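Long-range contact in ribosome maturation protein SDO1 homolog (Methanothermobacter thermautotrophicus, PDB 2WBM), which probably binds RNA and takes part in ribosome maturation, as an archaeal member of the SDO1/SBDS family: residues 113-124 with 157-167. Sequence-based numbering, arbitrary orientation. Where two conformers were deposited one is given.
Sequences RRQMIEDKRLKI and VDPFKTVDEQV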
ATOM      1  N   ARG A 113      15.947  -1.616   7.421  1.00 10.93           N
ATOM      2  CA  ARG A 113      15.103  -0.620   8.079  1.00 12.12           C
ATOM      3  C   ARG A 113      15.114   0.718   7.332  1.00 12.33           C
ATOM      4  O   ARG A 113      14.040   1.309   7.127  1.00 13.26           O
ATOM      5  CB  ARG A 113      15.505  -0.416   9.545  1.00 10.48           C
ATOM      6  CG  ARG A 113      14.519   0.531  10.278  1.00 12.23           C
ATOM      7  CD  ARG A 113      14.957   0.746  11.719  1.00 13.38           C
ATOM      8  NE  ARG A 113      13.962   1.460  12.522  1.00 16.14           N
ATOM      9  CZ  ARG A 113      13.963   2.774  12.753  1.00 22.61           C
ATOM     10  NH1 ARG A 113      14.890   3.571  12.221  1.00 18.17           N
ATOM     11  NH2 ARG A 113      13.022   3.299  13.542  1.00 22.60           N
ATOM     12  N   ARG A 114      16.308   1.181   6.935  1.00 11.97           N
ATOM     13  CA  ARG A 114      16.443   2.465   6.232  0.50 12.42           C
ATOM     14  C   ARG A 114      15.699   2.435   4.900  1.00 13.92           C
ATOM     15  O   ARG A 114      14.927   3.357   4.584  1.00 13.52           O
ATOM     16  CB  ARG A 114      17.915   2.832   5.986  0.50 11.62           C
ATOM     17  CG  ARG A 114      18.090   4.135   5.199  0.50 12.03           C
ATOM     18  CD  ARG A 114      19.488   4.296   4.629  0.50 18.09           C
ATOM     19  NE  ARG A 114      19.695   3.486   3.433  0.50 19.03           N
ATOM     20  CZ  ARG A 114      19.000   3.625   2.306  0.50 22.47           C
ATOM     21  NH1 ARG A 114      18.031   4.526   2.226  0.50 23.39           N
ATOM     22  NH2 ARG A 114      19.265   2.851   1.263  0.50 18.00           N
ATOM     23  N   GLN A 115      15.928   1.389   4.120  1.00 12.09           N
ATOM     24  CA  GLN A 115      15.297   1.243   2.816  1.00 13.66           C
ATOM     25  C   GLN A 115      13.780   1.086   2.899  1.00 13.09           C
ATOM     26  O   GLN A 115      13.054   1.691   2.103  1.00 14.64           O
ATOM     27  CB  GLN A 115      15.918   0.073   2.066  1.00 14.30           C
ATOM     28  CG  GLN A 115      17.347   0.352   1.618  1.00 25.12           C
ATOM     29  CD  GLN A 115      17.753  -0.432   0.380  1.00 36.18           C
ATOM     30  OE1 GLN A 115      18.630  -1.297   0.436  1.00 38.16           O
ATOM     31  NE2 GLN A 115      17.113  -0.131  -0.749  1.00 45.84           N
ATOM     32  N   MET A 116      13.313   0.292   3.862  1.00 11.77           N
ATOM     33  CA  MET A 116      11.882   0.058   4.059  1.00 14.71           C
ATOM     34  C   MET A 116      11.137   1.311   4.521  1.00 15.29           C
ATOM     35  O   MET A 116      10.035   1.596   4.024  1.00 13.33           O
ATOM     36  CB  MET A 116      11.643  -1.113   5.015  1.00 13.15           C
ATOM     37  CG  MET A 116      12.098  -2.461   4.419  1.00 16.87           C
ATOM     38  SD  MET A 116      12.255  -3.774   5.661  1.00 17.88           S
ATOM     39  CE  MET A 116      10.557  -4.343   5.818  1.00 18.93           C
ATOM     40  N   ILE A 117      11.717   2.049   5.466  1.00 14.59           N
ATOM     41  CA  ILE A 117      11.105   3.310   5.896  1.00 15.49           C
ATOM     42  C   ILE A 117      10.986   4.269   4.712  1.00 16.52           C
ATOM     43  O   ILE A 117       9.919   4.845   4.495  1.00 16.61           O
ATOM     44  CB  ILE A 117      11.866   3.984   7.058  1.00 12.70           C
ATOM     45  CG1 ILE A 117      11.666   3.160   8.339  1.00 14.00           C
ATOM     46  CG2 ILE A 117      11.352   5.437   7.272  1.00 14.55           C
ATOM     47  CD1 ILE A 117      12.562   3.627   9.508  1.00 11.89           C
ATOM     48  N   GLU A 118      12.064   4.424   3.947  1.00 13.91           N
ATOM     49  CA  GLU A 118      12.067   5.365   2.832  1.00 15.75           C
ATOM     50  C   GLU A 118      11.011   4.973   1.794  1.00 16.62           C
ATOM     51  O   GLU A 118      10.251   5.827   1.327  1.00 14.99           O
ATOM     52  CB  GLU A 118      13.457   5.462   2.198  1.00 15.77           C
ATOM     53  CG  GLU A 118      13.601   6.573   1.113  1.00 23.10           C
ATOM     54  CD  GLU A 118      12.878   7.894   1.466  1.00 34.34           C
ATOM     55  OE1 GLU A 118      13.125   8.482   2.552  1.00 30.13           O
ATOM     56  OE2 GLU A 118      12.054   8.350   0.641  1.00 38.73           O
ATOM     57  N   ASP A 119      10.962   3.678   1.470  1.00 14.16           N
ATOM     58  CA  ASP A 119      10.004   3.144   0.509  1.00 15.26           C
ATOM     59  C   ASP A 119       8.568   3.399   0.975  1.00 15.78           C
ATOM     60  O   ASP A 119       7.736   3.897   0.192  1.00 17.09           O
ATOM     61  CB  ASP A 119      10.236   1.647   0.289  1.00 15.20           C
ATOM     62  CG  ASP A 119       9.233   1.034  -0.697  1.00 22.54           C
ATOM     63  OD1 ASP A 119       9.315   1.330  -1.915  1.00 23.52           O
ATOM     64  OD2 ASP A 119       8.356   0.260  -0.244  1.00 24.91           O
ATOM     65  N   LYS A 120       8.279   3.064   2.233  1.00 14.70           N
ATOM     66  CA  LYS A 120       6.936   3.243   2.765  1.00 15.57           C
ATOM     67  C   LYS A 120       6.567   4.709   2.933  1.00 16.54           C
ATOM     68  O   LYS A 120       5.430   5.083   2.662  1.00 16.10           O
ATOM     69  CB  LYS A 120       6.725   2.442   4.051  1.00 16.49           C
ATOM     70  CG  LYS A 120       6.718   0.939   3.749  1.00 18.66           C
ATOM     71  CD  LYS A 120       6.211   0.114   4.877  1.00 19.44           C
ATOM     72  CE  LYS A 120       6.057  -1.354   4.454  1.00 19.10           C
ATOM     73  NZ  LYS A 120       7.387  -2.033   4.303  1.00 22.89           N
ATOM     74  N   ARG A 121       7.531   5.537   3.343  1.00 14.66           N
ATOM     75  CA  ARG A 121       7.310   6.983   3.482  0.50 14.41           C
ATOM     76  C   ARG A 121       6.777   7.563   2.170  1.00 14.76           C
ATOM     77  O   ARG A 121       5.764   8.269   2.146  1.00 14.27           O
ATOM     78  CB  ARG A 121       8.615   7.685   3.888  0.50 12.98           C
ATOM     79  CG  ARG A 121       8.484   9.175   4.182  0.50 13.74           C
ATOM     80  CD  ARG A 121       9.846   9.819   4.466  0.50  7.76           C
ATOM     81  NE  ARG A 121      10.603  10.043   3.239  0.50 14.69           N
ATOM     82  CZ  ARG A 121      10.473  11.114   2.460  0.50 14.32           C
ATOM     83  NH1 ARG A 121       9.630  12.085   2.786  0.50  6.72           N
ATOM     84  NH2 ARG A 121      11.201  11.218   1.358  0.50 15.97           N
ATOM     85  N   LEU A 122       7.460   7.254   1.069  1.00 14.02           N
ATOM     86  CA  LEU A 122       7.039   7.780  -0.230  1.00 14.37           C
ATOM     87  C   LEU A 122       5.663   7.250  -0.632  1.00 15.28           C
ATOM     88  O   LEU A 122       4.829   8.008  -1.127  1.00 12.57           O
ATOM     89  CB  LEU A 122       8.084   7.503  -1.324  1.00 15.83           C
ATOM     90  CG  LEU A 122       7.715   8.020  -2.733  1.00 25.43           C
ATOM     91  CD1 LEU A 122       7.566   9.556  -2.794  1.00 27.43           C
ATOM     92  CD2 LEU A 122       8.691   7.527  -3.806  1.00 30.10           C
ATOM     93  N   LYS A 123       5.420   5.958  -0.404  1.00 13.13           N
ATOM     94  CA  LYS A 123       4.134   5.353  -0.775  1.00 15.12           C
ATOM     95  C   LYS A 123       2.983   5.948   0.046  1.00 15.67           C
ATOM     96  O   LYS A 123       1.892   6.188  -0.488  1.00 14.47           O
ATOM     97  CB  LYS A 123       4.192   3.829  -0.628  1.00 14.59           C
ATOM     98  CG  LYS A 123       5.056   3.183  -1.683  1.00 16.98           C
ATOM     99  CD  LYS A 123       5.238   1.703  -1.443  1.00 21.21           C
ATOM    100  CE  LYS A 123       5.968   1.074  -2.624  1.00 25.45           C
ATOM    101  NZ  LYS A 123       6.574  -0.238  -2.245  1.00 29.91           N
ATOM    102  N   ILE A 124       3.245   6.216   1.323  1.00 13.72           N
ATOM    103  CA  ILE A 124       2.248   6.840   2.205  1.00 15.36           C
ATOM    104  C   ILE A 124       1.929   8.260   1.725  1.00 15.04           C
ATOM    105  O   ILE A 124       0.754   8.641   1.633  1.00 15.40           O
ATOM    106  CB  ILE A 124       2.707   6.866   3.690  1.00 17.21           C
ATOM    107  CG1 ILE A 124       2.681   5.458   4.303  1.00 15.84           C
ATOM    108  CG2 ILE A 124       1.824   7.804   4.533  1.00 18.95           C
ATOM    109  CD1 ILE A 124       3.618   5.318   5.552  1.00 15.07           C
ATOM    110  N   VAL A 157       7.546   7.007  10.250  1.00 15.54           N
ATOM    111  CA  VAL A 157       7.050   5.923   9.416  1.00 15.51           C
ATOM    112  C   VAL A 157       7.677   4.595   9.892  1.00 16.04           C
ATOM    113  O   VAL A 157       8.877   4.531  10.162  1.00 17.18           O
ATOM    114  CB  VAL A 157       7.335   6.203   7.916  1.00 16.24           C
ATOM    115  CG1 VAL A 157       7.112   4.966   7.043  1.00 14.38           C
ATOM    116  CG2 VAL A 157       6.475   7.378   7.413  1.00 16.45           C
ATOM    117  N   ASP A 158       6.849   3.564  10.033  1.00 14.78           N
ATOM    118  CA  ASP A 158       7.329   2.232  10.419  1.00 14.82           C
ATOM    119  C   ASP A 158       7.898   1.517   9.203  1.00 13.81           C
ATOM    120  O   ASP A 158       7.323   1.592   8.117  1.00 14.51           O
ATOM    121  CB  ASP A 158       6.182   1.406  10.991  1.00 15.71           C
ATOM    122  CG  ASP A 158       6.667   0.157  11.686  1.00 19.16           C
ATOM    123  OD1 ASP A 158       7.119   0.290  12.838  1.00 16.65           O
ATOM    124  OD2 ASP A 158       6.626  -0.941  11.079  1.00 15.76           O
ATOM    125  N   PRO A 159       9.014   0.776   9.378  1.00 15.23           N
ATOM    126  CA  PRO A 159       9.562   0.011   8.255  1.00 15.31           C
ATOM    127  C   PRO A 159       8.673  -1.168   7.804  1.00 15.88           C
ATOM    128  O   PRO A 159       8.723  -1.558   6.634  1.00 16.85           O
ATOM    129  CB  PRO A 159      10.881  -0.538   8.826  1.00 15.30           C
ATOM    130  CG  PRO A 159      10.639  -0.581  10.331  1.00 16.13           C
ATOM    131  CD  PRO A 159       9.869   0.682  10.580  1.00 14.19           C
ATOM    132  N   PHE A 160       7.869  -1.725   8.713  1.00 12.35           N
ATOM    133  CA  PHE A 160       7.243  -3.029   8.465  1.00 14.27           C
ATOM    134  C   PHE A 160       5.730  -2.995   8.239  1.00 13.76           C
ATOM    135  O   PHE A 160       5.218  -3.696   7.355  1.00 14.61           O
ATOM    136  CB  PHE A 160       7.590  -4.013   9.595  1.00 11.61           C
ATOM    137  CG  PHE A 160       7.012  -5.397   9.405  1.00 11.42           C
ATOM    138  CD1 PHE A 160       7.571  -6.283   8.480  1.00 13.95           C
ATOM    139  CD2 PHE A 160       5.905  -5.817  10.148  1.00 11.02           C
ATOM    140  CE1 PHE A 160       7.037  -7.559   8.288  1.00 13.18           C
ATOM    141  CE2 PHE A 160       5.366  -7.090   9.975  1.00  8.24           C
ATOM    142  CZ  PHE A 160       5.939  -7.973   9.041  1.00 11.99           C
ATOM    143  N   LYS A 161       5.017  -2.222   9.056  1.00 15.94           N
ATOM    144  CA  LYS A 161       3.561  -2.115   8.950  1.00 14.81           C
ATOM    145  C   LYS A 161       3.167  -1.782   7.518  1.00 15.28           C
ATOM    146  O   LYS A 161       3.835  -0.999   6.857  1.00 12.76           O
ATOM    147  CB  LYS A 161       3.039  -1.023   9.881  1.00 16.04           C
ATOM    148  CG  LYS A 161       3.174  -1.355  11.356  1.00 19.56           C
ATOM    149  CD  LYS A 161       2.550  -0.270  12.203  1.00 26.22           C
ATOM    150  CE  LYS A 161       2.863  -0.472  13.676  1.00 30.10           C
ATOM    151  NZ  LYS A 161       2.386   0.704  14.455  1.00 26.75           N
ATOM    152  N   THR A 162       2.087  -2.384   7.037  1.00 14.34           N
ATOM    153  CA  THR A 162       1.663  -2.141   5.652  1.00 14.73           C
ATOM    154  C   THR A 162       1.374  -0.660   5.387  1.00 15.27           C
ATOM    155  O   THR A 162       0.960   0.090   6.286  1.00 14.57           O
ATOM    156  CB  THR A 162       0.442  -2.967   5.275  1.00 15.19           C
ATOM    157  OG1 THR A 162      -0.670  -2.563   6.085  1.00 16.12           O
ATOM    158  CG2 THR A 162       0.714  -4.477   5.475  1.00 14.29           C
ATOM    159  N   VAL A 163       1.613  -0.239   4.152  1.00 16.70           N
ATOM    160  CA  VAL A 163       1.258   1.123   3.732  1.00 17.22           C
ATOM    161  C   VAL A 163      -0.215   1.431   4.045  1.00 18.42           C
ATOM    162  O   VAL A 163      -0.518   2.498   4.577  1.00 19.26           O
ATOM    163  CB  VAL A 163       1.583   1.355   2.236  1.00 18.39           C
ATOM    164  CG1 VAL A 163       0.993   2.668   1.749  1.00 15.83           C
ATOM    165  CG2 VAL A 163       3.081   1.355   2.033  1.00 18.29           C
ATOM    166  N   ASP A 164      -1.109   0.487   3.737  1.00 18.45           N
ATOM    167  CA  ASP A 164      -2.542   0.625   4.037  1.00 20.48           C
ATOM    168  C   ASP A 164      -2.826   0.987   5.492  1.00 20.48           C
ATOM    169  O   ASP A 164      -3.563   1.942   5.759  1.00 19.83           O
ATOM    170  CB  ASP A 164      -3.306  -0.648   3.657  1.00 23.33           C
ATOM    171  CG  ASP A 164      -3.557  -0.755   2.169  1.00 30.89           C
ATOM    172  OD1 ASP A 164      -3.481   0.280   1.471  1.00 39.10           O
ATOM    173  OD2 ASP A 164      -3.830  -1.878   1.697  1.00 40.48           O
ATOM    174  N   GLU A 165      -2.246   0.232   6.429  1.00 16.95           N
ATOM    175  CA  GLU A 165      -2.430   0.526   7.845  1.00 17.30           C
ATOM    176  C   GLU A 165      -1.828   1.872   8.231  1.00 16.24           C
ATOM    177  O   GLU A 165      -2.436   2.646   8.974  1.00 17.71           O
ATOM    178  CB  GLU A 165      -1.861  -0.579   8.733  1.00 17.78           C
ATOM    179  CG  GLU A 165      -2.298  -0.449  10.185  1.00 22.89           C
ATOM    180  CD  GLU A 165      -1.431  -1.228  11.161  1.00 30.98           C
ATOM    181  OE1 GLU A 165      -0.464  -1.897  10.729  1.00 28.56           O
ATOM    182  OE2 GLU A 165      -1.727  -1.161  12.373  1.00 31.44           O
ATOM    183  N   GLN A 166      -0.639   2.172   7.723  1.00 14.01           N
ATOM    184  CA  GLN A 166       0.025   3.406   8.105  1.00 12.74           C
ATOM    185  C   GLN A 166      -0.641   4.647   7.533  1.00 15.04           C
ATOM    186  O   GLN A 166      -0.603   5.707   8.154  1.00 14.68           O
ATOM    187  CB  GLN A 166       1.490   3.388   7.713  1.00 14.37           C
ATOM    188  CG  GLN A 166       2.294   2.297   8.400  1.00 12.37           C
ATOM    189  CD  GLN A 166       3.770   2.603   8.367  1.00 15.02           C
ATOM    190  OE1 GLN A 166       4.216   3.599   8.939  1.00 14.87           O
ATOM    191  NE2 GLN A 166       4.544   1.742   7.711  1.00 15.62           N
ATOM    192  N   VAL A 167      -1.246   4.519   6.352  1.00 15.43           N
ATOM    193  CA  VAL A 167      -1.931   5.668   5.755  1.00 17.24           C
ATOM    194  C   VAL A 167      -2.962   6.237   6.739  1.00 15.68           C
ATOM    195  O   VAL A 167      -3.023   7.450   6.943  1.00 16.52           O
ATOM    196  CB  VAL A 167      -2.577   5.290   4.404  1.00 18.37           C
ATOM    197  CG1 VAL A 167      -3.712   6.253   4.044  1.00 17.94           C
ATOM    198  CG2 VAL A 167      -1.509   5.256   3.316  1.00 19.02           C
TER
HETATM  199  O   HOH W   1       6.191  -4.952   5.220  1.00 17.44           O
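Met116 CE meets the Phe160 ring at its edge, near the ring plane, 4.4 Å from CD1. On the guanidinium of Arg113, Ile117 CD1 lies over the centre of one face, while Pro159 CG approaches obliquely. Gln166 NE2 lies 3.7 Å from Lys120 CD. Gln166 OE1 accepts from Asp158 N, and NE2 donates to Asp158 O and also to Lys161 O, lying above the plane of the Lys161 carbonyl. These three bonds fix the amide's rotation and tie the loop to the start of helix 163-174.

Lys120 reaches into this loop. Its chain is extended as far as CE and bends at the last torsion (chi4 73°), which brings NZ to Pro159 O at 2.7 Å. The donor is tilted 27° from the carbonyl plane. A water bound to Phe160 O is a weak second partner of NZ.

Further along, Ile124 CD1 meets Val157 CG1 tip to tip at 3.8 Å. The Ile124 side chain crosses that of Gln166 at about a right angle, with CD1 3.6 Å from Gln166 CB. Val163 CG2 packs on Lys123 CB. The domain II loop holds an Asx turn at Asp158 (OD2 to Phe160 N), extended to an Asx motif by Lys161 N, and leads into helix 163-174, N-capped by Thr162; both pack on helix 110-131.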